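Local atomic coordinates of putative glycosyltransferase (GalT1) (Streptococcus parasanguinis, PDB entry 4PHR), a protein that probably transfers sugars from nucleotide-sugar donors, its GT-D-fold domain, the part described here, binding UDP together with manganese. Residues A[134-139]-A[234-239]; A[37-42]-A[102-107]; A[21-26]-A[71-76]; A[183-188]-A[213-218]. All blocks are in the same frame, centred on the assembly; numbering follows the deposited sequence.

Contact 1 (A[134-139]-A[234-239])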
# COMPACT_ATOMS: atom_id res chain seq x y z
N ALA A 134 -16.44 -4.58 -7.88
CA ALA A 134 -16.37 -3.20 -8.35
C ALA A 134 -15.08 -2.49 -7.93
O ALA A 134 -14.52 -1.71 -8.71
CB ALA A 134 -17.58 -2.41 -7.88
N TYR A 135 -14.61 -2.75 -6.72
CA TYR A 135 -13.37 -2.14 -6.25
C TYR A 135 -12.20 -2.57 -7.14
O TYR A 135 -11.40 -1.75 -7.58
CB TYR A 135 -13.06 -2.50 -4.79
CG TYR A 135 -14.05 -1.97 -3.77
CD1 TYR A 135 -14.88 -0.89 -4.06
CD2 TYR A 135 -14.16 -2.56 -2.52
CE1 TYR A 135 -15.79 -0.40 -3.11
CE2 TYR A 135 -15.06 -2.09 -1.57
CZ TYR A 135 -15.87 -1.01 -1.87
OH TYR A 135 -16.77 -0.54 -0.94
N PHE A 136 -12.10 -3.87 -7.42
CA PHE A 136 -10.98 -4.38 -8.22
C PHE A 136 -11.07 -3.92 -9.67
O PHE A 136 -10.05 -3.65 -10.29
CB PHE A 136 -10.86 -5.90 -8.13
CG PHE A 136 -10.22 -6.38 -6.85
CD1 PHE A 136 -8.89 -6.10 -6.59
CD2 PHE A 136 -10.95 -7.10 -5.92
CE1 PHE A 136 -8.28 -6.53 -5.42
CE2 PHE A 136 -10.35 -7.54 -4.75
CZ PHE A 136 -9.02 -7.25 -4.50
N GLU A 137 -12.29 -3.81 -10.19
CA GLU A 137 -12.47 -3.31 -11.54
C GLU A 137 -12.01 -1.85 -11.63
O GLU A 137 -11.37 -1.46 -12.61
CB GLU A 137 -13.92 -3.45 -11.99
CG GLU A 137 -14.41 -4.89 -12.11
CD GLU A 137 -13.83 -5.62 -13.31
OE1 GLU A 137 -12.59 -5.61 -13.49
OE2 GLU A 137 -14.62 -6.22 -14.08
N SER A 138 -12.33 -1.06 -10.61
CA SER A 138 -11.89 0.33 -10.61
C SER A 138 -10.38 0.45 -10.48
O SER A 138 -9.75 1.27 -11.14
CB SER A 138 -12.60 1.13 -9.52
OG SER A 138 -12.18 2.48 -9.54
N LEU A 139 -9.80 -0.38 -9.62
CA LEU A 139 -8.35 -0.43 -9.49
C LEU A 139 -7.68 -0.74 -10.83
O LEU A 139 -6.73 -0.07 -11.22
CB LEU A 139 -7.93 -1.47 -8.45
CG LEU A 139 -7.94 -1.01 -6.99
CD1 LEU A 139 -7.97 -2.21 -6.05
CD2 LEU A 139 -6.74 -0.12 -6.71
N GLU A 234 -5.78 -12.29 -4.74
CA GLU A 234 -5.77 -13.76 -4.71
C GLU A 234 -6.88 -14.29 -3.80
O GLU A 234 -7.59 -15.23 -4.15
CB GLU A 234 -4.41 -14.29 -4.23
CG GLU A 234 -3.26 -14.05 -5.20
CD GLU A 234 -3.04 -15.19 -6.15
OE1 GLU A 234 -3.75 -16.21 -6.03
OE2 GLU A 234 -2.15 -15.07 -7.01
N TRP A 235 -7.04 -13.68 -2.63
CA TRP A 235 -8.11 -14.10 -1.72
C TRP A 235 -9.49 -13.89 -2.36
O TRP A 235 -10.37 -14.75 -2.27
CB TRP A 235 -8.01 -13.32 -0.41
CG TRP A 235 -6.87 -13.73 0.46
CD1 TRP A 235 -6.32 -14.98 0.55
CD2 TRP A 235 -6.14 -12.90 1.38
NE1 TRP A 235 -5.30 -14.98 1.48
CE2 TRP A 235 -5.17 -13.71 1.99
CE3 TRP A 235 -6.21 -11.55 1.73
CZ2 TRP A 235 -4.27 -13.22 2.94
CZ3 TRP A 235 -5.33 -11.06 2.68
CH2 TRP A 235 -4.37 -11.90 3.27
N TYR A 236 -9.66 -12.75 -3.02
CA TYR A 236 -10.90 -12.44 -3.73
C TYR A 236 -11.20 -13.47 -4.83
O TYR A 236 -12.34 -13.95 -4.95
CB TYR A 236 -10.83 -11.02 -4.29
CG TYR A 236 -11.79 -10.73 -5.42
CD1 TYR A 236 -11.36 -10.74 -6.74
CD2 TYR A 236 -13.13 -10.46 -5.17
CE1 TYR A 236 -12.23 -10.49 -7.78
CE2 TYR A 236 -14.01 -10.21 -6.20
CZ TYR A 236 -13.56 -10.22 -7.50
OH TYR A 236 -14.43 -9.96 -8.54
N GLU A 237 -10.19 -13.84 -5.61
CA GLU A 237 -10.40 -14.74 -6.74
C GLU A 237 -10.77 -16.15 -6.27
O GLU A 237 -11.44 -16.90 -6.99
CB GLU A 237 -9.16 -14.80 -7.64
CG GLU A 237 -8.88 -13.53 -8.42
CD GLU A 237 -9.74 -13.39 -9.65
OE1 GLU A 237 -9.26 -13.74 -10.75
OE2 GLU A 237 -10.89 -12.94 -9.53
N MET A 238 -10.31 -16.52 -5.09
CA MET A 238 -10.62 -17.85 -4.56
C MET A 238 -11.84 -17.84 -3.64
O MET A 238 -12.24 -18.89 -3.13
CB MET A 238 -9.40 -18.48 -3.88
CG MET A 238 -9.02 -17.86 -2.54
SD MET A 238 -7.42 -18.42 -1.93
CE MET A 238 -7.46 -20.14 -2.42
N GLY A 239 -12.43 -16.67 -3.44
CA GLY A 239 -13.59 -16.54 -2.57
C GLY A 239 -13.27 -16.84 -1.12
O GLY A 239 -14.12 -17.33 -0.37

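Contact 2 (A[37-42]-A[102-107])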
# COMPACT_ATOMS: atom_id res chain seq x y z
N GLY A 37 1.78 -0.10 10.48
CA GLY A 37 3.22 -0.25 10.55
C GLY A 37 3.97 1.07 10.41
O GLY A 37 4.99 1.28 11.06
N GLU A 38 3.46 1.97 9.57
CA GLU A 38 4.11 3.27 9.43
C GLU A 38 4.03 4.08 10.72
O GLU A 38 5.00 4.76 11.09
CB GLU A 38 3.51 4.06 8.28
CG GLU A 38 3.99 3.57 6.92
CD GLU A 38 3.57 2.13 6.65
OE1 GLU A 38 2.35 1.83 6.79
OE2 GLU A 38 4.44 1.30 6.32
N ILE A 39 2.89 4.01 11.41
CA ILE A 39 2.75 4.72 12.67
C ILE A 39 3.67 4.10 13.73
O ILE A 39 4.33 4.83 14.49
CB ILE A 39 1.30 4.73 13.18
CG1 ILE A 39 0.31 5.06 12.06
CG2 ILE A 39 1.16 5.66 14.37
CD1 ILE A 39 0.62 6.32 11.33
N ASP A 40 3.72 2.77 13.76
CA ASP A 40 4.64 2.08 14.67
C ASP A 40 6.07 2.56 14.43
O ASP A 40 6.79 2.89 15.38
CB ASP A 40 4.58 0.56 14.45
CG ASP A 40 3.28 -0.07 14.95
OD1 ASP A 40 2.92 -1.15 14.44
OD2 ASP A 40 2.63 0.48 15.86
N LEU A 41 6.49 2.59 13.17
CA LEU A 41 7.84 3.03 12.83
C LEU A 41 8.10 4.48 13.22
O LEU A 41 9.15 4.80 13.80
CB LEU A 41 8.10 2.87 11.33
CG LEU A 41 8.55 1.51 10.81
CD1 LEU A 41 8.34 1.46 9.31
CD2 LEU A 41 10.00 1.30 11.15
N MET A 42 7.17 5.36 12.86
CA MET A 42 7.33 6.79 13.16
C MET A 42 7.47 7.05 14.66
O MET A 42 8.09 8.03 15.07
CB MET A 42 6.17 7.62 12.59
CG MET A 42 6.31 7.91 11.10
SD MET A 42 5.02 8.99 10.45
CE MET A 42 3.71 7.81 10.54
N SER A 102 -3.76 7.86 19.82
CA SER A 102 -4.76 8.91 19.75
C SER A 102 -4.11 10.28 19.64
O SER A 102 -4.57 11.14 18.89
CB SER A 102 -5.72 8.86 20.95
OG SER A 102 -5.03 9.08 22.17
N GLU A 103 -3.03 10.49 20.39
CA GLU A 103 -2.36 11.78 20.40
C GLU A 103 -1.75 12.05 19.03
O GLU A 103 -1.78 13.18 18.54
CB GLU A 103 -1.30 11.82 21.50
CG GLU A 103 -0.54 13.14 21.59
CD GLU A 103 0.40 13.19 22.77
OE1 GLU A 103 0.30 12.33 23.67
OE2 GLU A 103 1.26 14.11 22.82
N PHE A 104 -1.21 11.00 18.42
CA PHE A 104 -0.62 11.11 17.10
C PHE A 104 -1.70 11.49 16.08
O PHE A 104 -1.54 12.44 15.31
CB PHE A 104 0.05 9.79 16.71
CG PHE A 104 0.78 9.84 15.40
CD1 PHE A 104 2.15 10.07 15.37
CD2 PHE A 104 0.11 9.66 14.20
CE1 PHE A 104 2.84 10.11 14.17
CE2 PHE A 104 0.80 9.70 12.99
CZ PHE A 104 2.16 9.92 12.99
N TYR A 105 -2.80 10.75 16.09
CA TYR A 105 -3.86 11.00 15.13
C TYR A 105 -4.55 12.34 15.35
O TYR A 105 -4.85 13.05 14.40
CB TYR A 105 -4.88 9.86 15.13
CG TYR A 105 -4.40 8.64 14.36
CD1 TYR A 105 -4.26 8.70 12.97
CD2 TYR A 105 -4.10 7.45 15.01
CE1 TYR A 105 -3.83 7.60 12.26
CE2 TYR A 105 -3.66 6.34 14.29
CZ TYR A 105 -3.53 6.42 12.92
OH TYR A 105 -3.10 5.33 12.19
N LEU A 106 -4.79 12.70 16.61
CA LEU A 106 -5.49 13.94 16.90
C LEU A 106 -4.67 15.18 16.55
O LEU A 106 -5.23 16.25 16.28
CB LEU A 106 -5.91 13.99 18.37
CG LEU A 106 -7.08 13.09 18.76
CD1 LEU A 106 -7.20 12.98 20.27
CD2 LEU A 106 -8.38 13.60 18.14
N ASN A 107 -3.35 15.04 16.56
CA ASN A 107 -2.47 16.19 16.42
C ASN A 107 -1.75 16.31 15.08
O ASN A 107 -1.51 17.42 14.60
CB ASN A 107 -1.46 16.23 17.57
CG ASN A 107 -2.12 16.50 18.92
OD1 ASN A 107 -2.95 17.40 19.04
ND2 ASN A 107 -1.77 15.70 19.92

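Contact 3 (A[21-26]-A[71-76])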
# COMPACT_ATOMS: atom_id res chain seq x y z
N LEU A 21 -10.32 6.22 -5.45
CA LEU A 21 -9.95 5.86 -6.81
C LEU A 21 -10.41 6.91 -7.82
O LEU A 21 -9.70 7.22 -8.78
CB LEU A 21 -10.49 4.48 -7.16
CG LEU A 21 -9.74 3.35 -6.44
CD1 LEU A 21 -10.49 2.02 -6.55
CD2 LEU A 21 -8.30 3.22 -6.94
N LYS A 22 -11.60 7.48 -7.61
CA LYS A 22 -12.10 8.52 -8.50
C LYS A 22 -11.18 9.73 -8.43
O LYS A 22 -10.88 10.36 -9.44
CB LYS A 22 -13.53 8.93 -8.14
CG LYS A 22 -14.57 7.88 -8.47
CD LYS A 22 -15.91 8.21 -7.82
CE LYS A 22 -16.96 7.18 -8.17
NZ LYS A 22 -18.09 7.20 -7.21
N TYR A 23 -10.74 10.05 -7.22
CA TYR A 23 -9.81 11.14 -7.01
C TYR A 23 -8.49 10.92 -7.75
O TYR A 23 -7.99 11.81 -8.44
CB TYR A 23 -9.54 11.31 -5.51
CG TYR A 23 -8.62 12.45 -5.15
CD1 TYR A 23 -7.26 12.39 -5.42
CD2 TYR A 23 -9.12 13.58 -4.51
CE1 TYR A 23 -6.42 13.43 -5.08
CE2 TYR A 23 -8.29 14.62 -4.17
CZ TYR A 23 -6.94 14.55 -4.45
OH TYR A 23 -6.11 15.58 -4.11
N ILE A 24 -7.92 9.73 -7.60
CA ILE A 24 -6.64 9.41 -8.22
C ILE A 24 -6.71 9.54 -9.74
O ILE A 24 -5.82 10.12 -10.37
CB ILE A 24 -6.15 8.00 -7.82
CG1 ILE A 24 -5.94 7.92 -6.30
CG2 ILE A 24 -4.87 7.64 -8.57
CD1 ILE A 24 -5.97 6.50 -5.73
N LYS A 25 -7.78 9.01 -10.32
CA LYS A 25 -7.97 9.03 -11.77
C LYS A 25 -8.22 10.42 -12.33
O LYS A 25 -7.58 10.84 -13.29
CB LYS A 25 -9.14 8.14 -12.16
CG LYS A 25 -8.88 6.68 -11.92
CD LYS A 25 -10.14 5.87 -12.10
CE LYS A 25 -9.88 4.42 -11.74
NZ LYS A 25 -11.09 3.59 -11.95
N HIS A 26 -9.17 11.12 -11.73
CA HIS A 26 -9.52 12.46 -12.18
C HIS A 26 -8.26 13.31 -12.18
O HIS A 26 -8.07 14.18 -13.04
CB HIS A 26 -10.58 13.07 -11.26
CG HIS A 26 -10.95 14.48 -11.62
ND1 HIS A 26 -10.63 15.56 -10.82
CD2 HIS A 26 -11.60 14.99 -12.69
CE1 HIS A 26 -11.08 16.67 -11.38
NE2 HIS A 26 -11.67 16.35 -12.52
N LYS A 71 -1.53 16.36 -7.28
CA LYS A 71 -0.30 15.60 -7.51
C LYS A 71 -0.16 14.36 -6.63
O LYS A 71 0.47 13.38 -7.03
CB LYS A 71 0.94 16.47 -7.28
CG LYS A 71 1.07 17.65 -8.23
CD LYS A 71 2.53 18.07 -8.33
CE LYS A 71 2.68 19.44 -8.98
NZ LYS A 71 2.24 20.54 -8.06
N LEU A 72 -0.74 14.41 -5.43
CA LEU A 72 -0.52 13.36 -4.44
C LEU A 72 -1.70 13.24 -3.49
O LEU A 72 -2.16 14.23 -2.93
CB LEU A 72 0.74 13.65 -3.64
CG LEU A 72 1.05 12.69 -2.49
CD1 LEU A 72 1.47 11.34 -3.05
CD2 LEU A 72 2.14 13.26 -1.60
N LEU A 73 -2.18 12.02 -3.31
CA LEU A 73 -3.19 11.71 -2.32
C LEU A 73 -2.49 11.01 -1.15
O LEU A 73 -1.85 9.97 -1.34
CB LEU A 73 -4.26 10.80 -2.92
CG LEU A 73 -5.45 10.43 -2.04
CD1 LEU A 73 -6.22 11.67 -1.60
CD2 LEU A 73 -6.37 9.45 -2.77
N VAL A 74 -2.62 11.59 0.04
CA VAL A 74 -2.07 11.00 1.25
C VAL A 74 -3.20 10.24 1.95
O VAL A 74 -4.27 10.81 2.17
CB VAL A 74 -1.49 12.08 2.19
CG1 VAL A 74 -0.99 11.45 3.49
CG2 VAL A 74 -0.36 12.84 1.49
N CYS A 75 -2.96 8.97 2.29
CA CYS A 75 -4.04 8.09 2.76
C CYS A 75 -3.84 7.63 4.20
O CYS A 75 -2.71 7.45 4.65
CB CYS A 75 -4.14 6.85 1.87
SG CYS A 75 -4.41 7.22 0.13
N LEU A 76 -4.96 7.43 4.90
CA LEU A 76 -4.98 6.86 6.25
C LEU A 76 -5.92 5.66 6.29
O LEU A 76 -6.76 5.50 5.41
CB LEU A 76 -5.51 7.90 7.23
CG LEU A 76 -4.51 8.82 7.92
CD1 LEU A 76 -3.35 9.19 7.05
CD2 LEU A 76 -5.24 10.06 8.46

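Contact 4 (A[183-188]-A[213-218])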
# COMPACT_ATOMS: atom_id res chain seq x y z
N GLN A 183 17.42 0.10 3.61
CA GLN A 183 18.87 0.13 3.57
C GLN A 183 19.40 0.46 2.18
O GLN A 183 20.48 1.03 2.03
CB GLN A 183 19.45 -1.20 4.03
CG GLN A 183 20.96 -1.20 3.99
CD GLN A 183 21.55 -2.48 4.52
OE1 GLN A 183 21.41 -2.80 5.70
NE2 GLN A 183 22.22 -3.22 3.64
N TYR A 184 18.64 0.09 1.16
CA TYR A 184 19.06 0.28 -0.22
C TYR A 184 18.32 1.43 -0.88
O TYR A 184 18.25 1.50 -2.11
CB TYR A 184 18.85 -1.01 -1.01
CG TYR A 184 19.63 -2.17 -0.45
CD1 TYR A 184 19.09 -2.99 0.53
CD2 TYR A 184 20.93 -2.42 -0.87
CE1 TYR A 184 19.81 -4.04 1.06
CE2 TYR A 184 21.65 -3.47 -0.35
CZ TYR A 184 21.09 -4.28 0.62
OH TYR A 184 21.82 -5.32 1.14
N TYR A 185 17.79 2.35 -0.07
CA TYR A 185 16.89 3.36 -0.61
C TYR A 185 17.46 4.19 -1.76
O TYR A 185 16.80 4.37 -2.79
CB TYR A 185 16.35 4.31 0.46
CG TYR A 185 15.43 5.31 -0.17
CD1 TYR A 185 14.16 4.94 -0.57
CD2 TYR A 185 15.85 6.61 -0.42
CE1 TYR A 185 13.32 5.84 -1.19
CE2 TYR A 185 15.02 7.52 -1.04
CZ TYR A 185 13.75 7.13 -1.43
OH TYR A 185 12.91 8.02 -2.04
N ASP A 186 18.67 4.72 -1.59
CA ASP A 186 19.25 5.57 -2.63
C ASP A 186 19.34 4.84 -3.97
O ASP A 186 19.03 5.41 -5.02
CB ASP A 186 20.63 6.10 -2.22
CG ASP A 186 20.56 7.14 -1.11
OD1 ASP A 186 19.45 7.65 -0.81
OD2 ASP A 186 21.62 7.47 -0.54
N GLU A 187 19.77 3.58 -3.94
CA GLU A 187 19.85 2.79 -5.17
C GLU A 187 18.46 2.51 -5.77
O GLU A 187 18.28 2.57 -6.99
CB GLU A 187 20.59 1.47 -4.93
CG GLU A 187 20.73 0.62 -6.19
CD GLU A 187 21.39 -0.72 -5.94
OE1 GLU A 187 21.60 -1.07 -4.76
OE2 GLU A 187 21.71 -1.43 -6.92
N ILE A 188 17.49 2.21 -4.91
CA ILE A 188 16.14 1.97 -5.40
C ILE A 188 15.59 3.21 -6.09
O ILE A 188 15.04 3.12 -7.19
CB ILE A 188 15.20 1.54 -4.26
CG1 ILE A 188 15.66 0.18 -3.69
CG2 ILE A 188 13.77 1.45 -4.77
CD1 ILE A 188 15.04 -0.19 -2.35
N VAL A 213 7.57 6.92 -3.25
CA VAL A 213 6.48 7.64 -3.92
C VAL A 213 6.62 9.15 -3.72
O VAL A 213 6.47 9.93 -4.66
CB VAL A 213 5.09 7.12 -3.47
CG1 VAL A 213 3.99 8.08 -3.93
CG2 VAL A 213 4.85 5.71 -4.01
N ALA A 214 6.90 9.57 -2.50
CA ALA A 214 7.08 10.99 -2.20
C ALA A 214 8.17 11.60 -3.07
O ALA A 214 7.98 12.66 -3.67
CB ALA A 214 7.38 11.19 -0.73
N ASP A 215 9.32 10.94 -3.14
CA ASP A 215 10.45 11.48 -3.91
C ASP A 215 10.21 11.45 -5.42
O ASP A 215 10.62 12.36 -6.13
CB ASP A 215 11.75 10.75 -3.56
CG ASP A 215 12.27 11.09 -2.16
OD1 ASP A 215 11.78 12.07 -1.54
OD2 ASP A 215 13.18 10.38 -1.68
N LEU A 216 9.57 10.39 -5.91
CA LEU A 216 9.23 10.28 -7.33
C LEU A 216 8.24 11.38 -7.73
O LEU A 216 8.32 11.94 -8.83
CB LEU A 216 8.60 8.91 -7.62
CG LEU A 216 9.27 7.77 -8.38
CD1 LEU A 216 10.76 7.95 -8.62
CD2 LEU A 216 8.95 6.44 -7.69
N THR A 217 7.31 11.68 -6.83
CA THR A 217 6.30 12.71 -7.05
C THR A 217 6.93 14.10 -7.14
O THR A 217 6.51 14.94 -7.95
CB THR A 217 5.24 12.69 -5.93
OG1 THR A 217 4.61 11.40 -5.91
CG2 THR A 217 4.18 13.76 -6.14
N THR A 218 7.93 14.34 -6.30
CA THR A 218 8.66 15.61 -6.32
C THR A 218 9.41 15.77 -7.64
O THR A 218 9.66 16.90 -8.08
CB THR A 218 9.64 15.69 -5.13
OG1 THR A 218 8.90 15.67 -3.90
CG2 THR A 218 10.46 16.96 -5.20

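Contact 1 (A[134-139]-A[234-239])
One face of the Tyr236 ring is met by Phe136 CD2, 3.7 Å above its plane and displaced toward the rim. The Phe136 ring is met more obliquely, with Tyr236 CB at 3.5 Å from Phe136 CE2, and it also makes an edge-to-face pair with Tyr233, one turn earlier on the helix of Tyr236. The two ring planes are inclined at 36° and their centroids lie 4.8 Å apart, a geometry that is neither a regular stack nor a T-shape. CE2 of Phe136 also sits 3.6 Å from Tyr236 CG, so the phenylalanine ring lies against the root of the tyrosine ring. The side chains run in opposite senses alongside each other. For Tyr236 this follows from CG standing anti to the backbone N (chi1 160°), which sends the ring across to helix 132-140, where it also touches Ser132 and Glu133. Phe136 in turn touches Ile229, at the start of the opposite helix. Behind Tyr236 that helix finishes in a Schellman motif at Gly239, with positive phi, while Trp235 turns to the far side and bonds through NE1 to Val244 O. Helix 132-140 is backed by helix 17-27, and the aromatic pair joins helices 132-140 and 229-238 of the GT-D domain, with the Phe136 side chain about 11 Å from the bound UDP. Cohesion here rests on dispersion between one buried and one partly exposed residue; no hydrogen bond between the segments sets the mutual tilt of the rings, which is left to shape and to neighbours such as Tyr233.

Contact 2 (A[37-42]-A[102-107])
Ile39 opens the contact by laying its branches against both Phe104 and Tyr105, where helix 36-42 meets helix 102-108 within the GT-D fold. The helix segments cross nearly at a right angle, 102° between their directions, and the apolar patch between them includes a Met-aromatic contact. The methyl CG2 of Ile39 sits over one face of the Phe104 ring as a CH-pi contact, 4.2 Å from the centroid and 14° off the ring normal. CG1, placed beside the backbone N, leads the other branch along a different line: CD1 comes to 3.8 Å from Phe104 CE2, and CG1 itself rests 3.4 Å from Tyr105 OH. That hydroxyl is bound to His97 NE2, which fixes the place of the tyrosine tip against the isoleucine, and the Tyr105 ring makes a further edge-to-face pair with Phe80. Asp40, next in sequence, faces another way, its OD2 hydrogen-bonded to Tyr101 OH just ahead of helix 102-108. One turn after Ile39, Met42 approaches the same phenylalanine from another quarter. Its chain crosses the Phe104 side chain at about a right angle, and the bend at the last torsion (chi3 -71°) turns the methyl CE toward the ring. Leu60 and Gln61 of helix 54-64 also touch Met42, and Leu64 touches Phe104, so a third helix closes this small cluster. SD of Met42 lies at the ring edge, 3.9 Å from Phe104 CZ, and the terminal methyl CE is slightly closer, 3.6 Å from Phe104 CZ.

Contact 3 (A[21-26]-A[71-76])
Leu73 is received between Tyr23 and Ile24, and this is where the helix and the strand pack closely. Its CD1 methyl stands over one face of the Tyr23 ring, 4.0 Å from the centroid and 14° off the normal, a CH-pi contact shifted slightly toward the rim. CB follows the same ring at 4.0 Å from Tyr23 CE1. The other methyl, CD2, turns to the isoleucine and meets Ile24 CG1 at 3.9 Å, the two side chains crossing at about a right angle. Leu73 thus divides its branches between neighbouring residues of one helical turn. Tyr23 has CG anti to the backbone N (chi1 -178°), which brings its ring broadside to the leucine. This is the layering of an alpha/beta domain: helix 17-27 packs on the parallel sheet of strands 30-33, 72-76 and 115-116, and runs nearly opposite to strand 72-76, at 160°, with the segment axes 9.3 Å apart. Ile24 also touches Val31 of the adjoining strand, whose Ser30 and Val32 are bonded to the backbone of Leu73. Leu72, the strand residue before it, points to the other face of the sheet. Toward the end of the tyrosine the contact loosens. Tyr23 OH stays 4.3 Å from Leu72 O and is hydrogen-bonded instead to Asp69 O, in the turn leading into the strand. Tyr23 is partly exposed; Lys22 and His26 on the helix and Lys71 before the strand are exposed and take no part in the packing, while Lys25 reaches back to bond Ser138 O on helix 132-140.

Contact 4 (A[183-188]-A[213-218])
Tyr185 spans the distance from the first turn of helix 185-195 to Asp215 on helix 206-218. From CB the side chain sets out with CG anti to the backbone N (chi1 -180°), and this extended course carries the ring over the neighbouring helix, where Thr208, Val211 and Leu212 touch it. Farther out, the rim of the ring approaches the carboxylate: CE2 of Tyr185 is 3.5 Å from Asp215 OD2, and CZ of Tyr185 is 3.3 Å from the same oxygen, which lies at the ring edge near its plane. The tip, OH, donates a hydrogen bond to Asp215 OD2. At 2.4 Å between Tyr185 OH and Asp215 OD2 this bond is very short, and its exact length should be regarded as doubtful. The ring and the carboxylate are turned 64° from each other. The second carboxylate oxygen, OD1, forms a salt bridge with Arg59 NH2, which would favour an ionised aspartate and polarise it toward the arginine. Further along the same helix, Thr217 OG1 bonds to Val213 O at 2.7 Å, from above the carbonyl plane and on the face opposite to Thr217 N. Helices 185-195 and 206-218 are successive helices of the beta-alpha-beta succession around the five-stranded parallel sheet, and the arrangement is that of consecutive helices packed against each other in such an alpha/beta layer, with the Tyr185 side chain about 10 Å from the bound UDP.

How the contacts relate
Contacts 2 and 3 are the more buried, and both are held by isoleucine and leucine or methionine groups against aromatic rings. Contacts 1 and 4 are only partly buried and lie on opposite sides of the chain's centre. They differ in chemistry: contact 1 is purely apolar, whereas contact 4 depends on a polar hydroxyl-carboxylate pair. Contact 3 is the one that touches two of the others. Its helix packs on that of 134-139, with Leu21 CD2 and Leu139 CD2 3.7 Å apart, and Leu72, on the other face of its strand, packs on Val213 and Thr217 of contact 4. Contact 2 touches none of the others, although its segments alternate along the chain with those of contact 3.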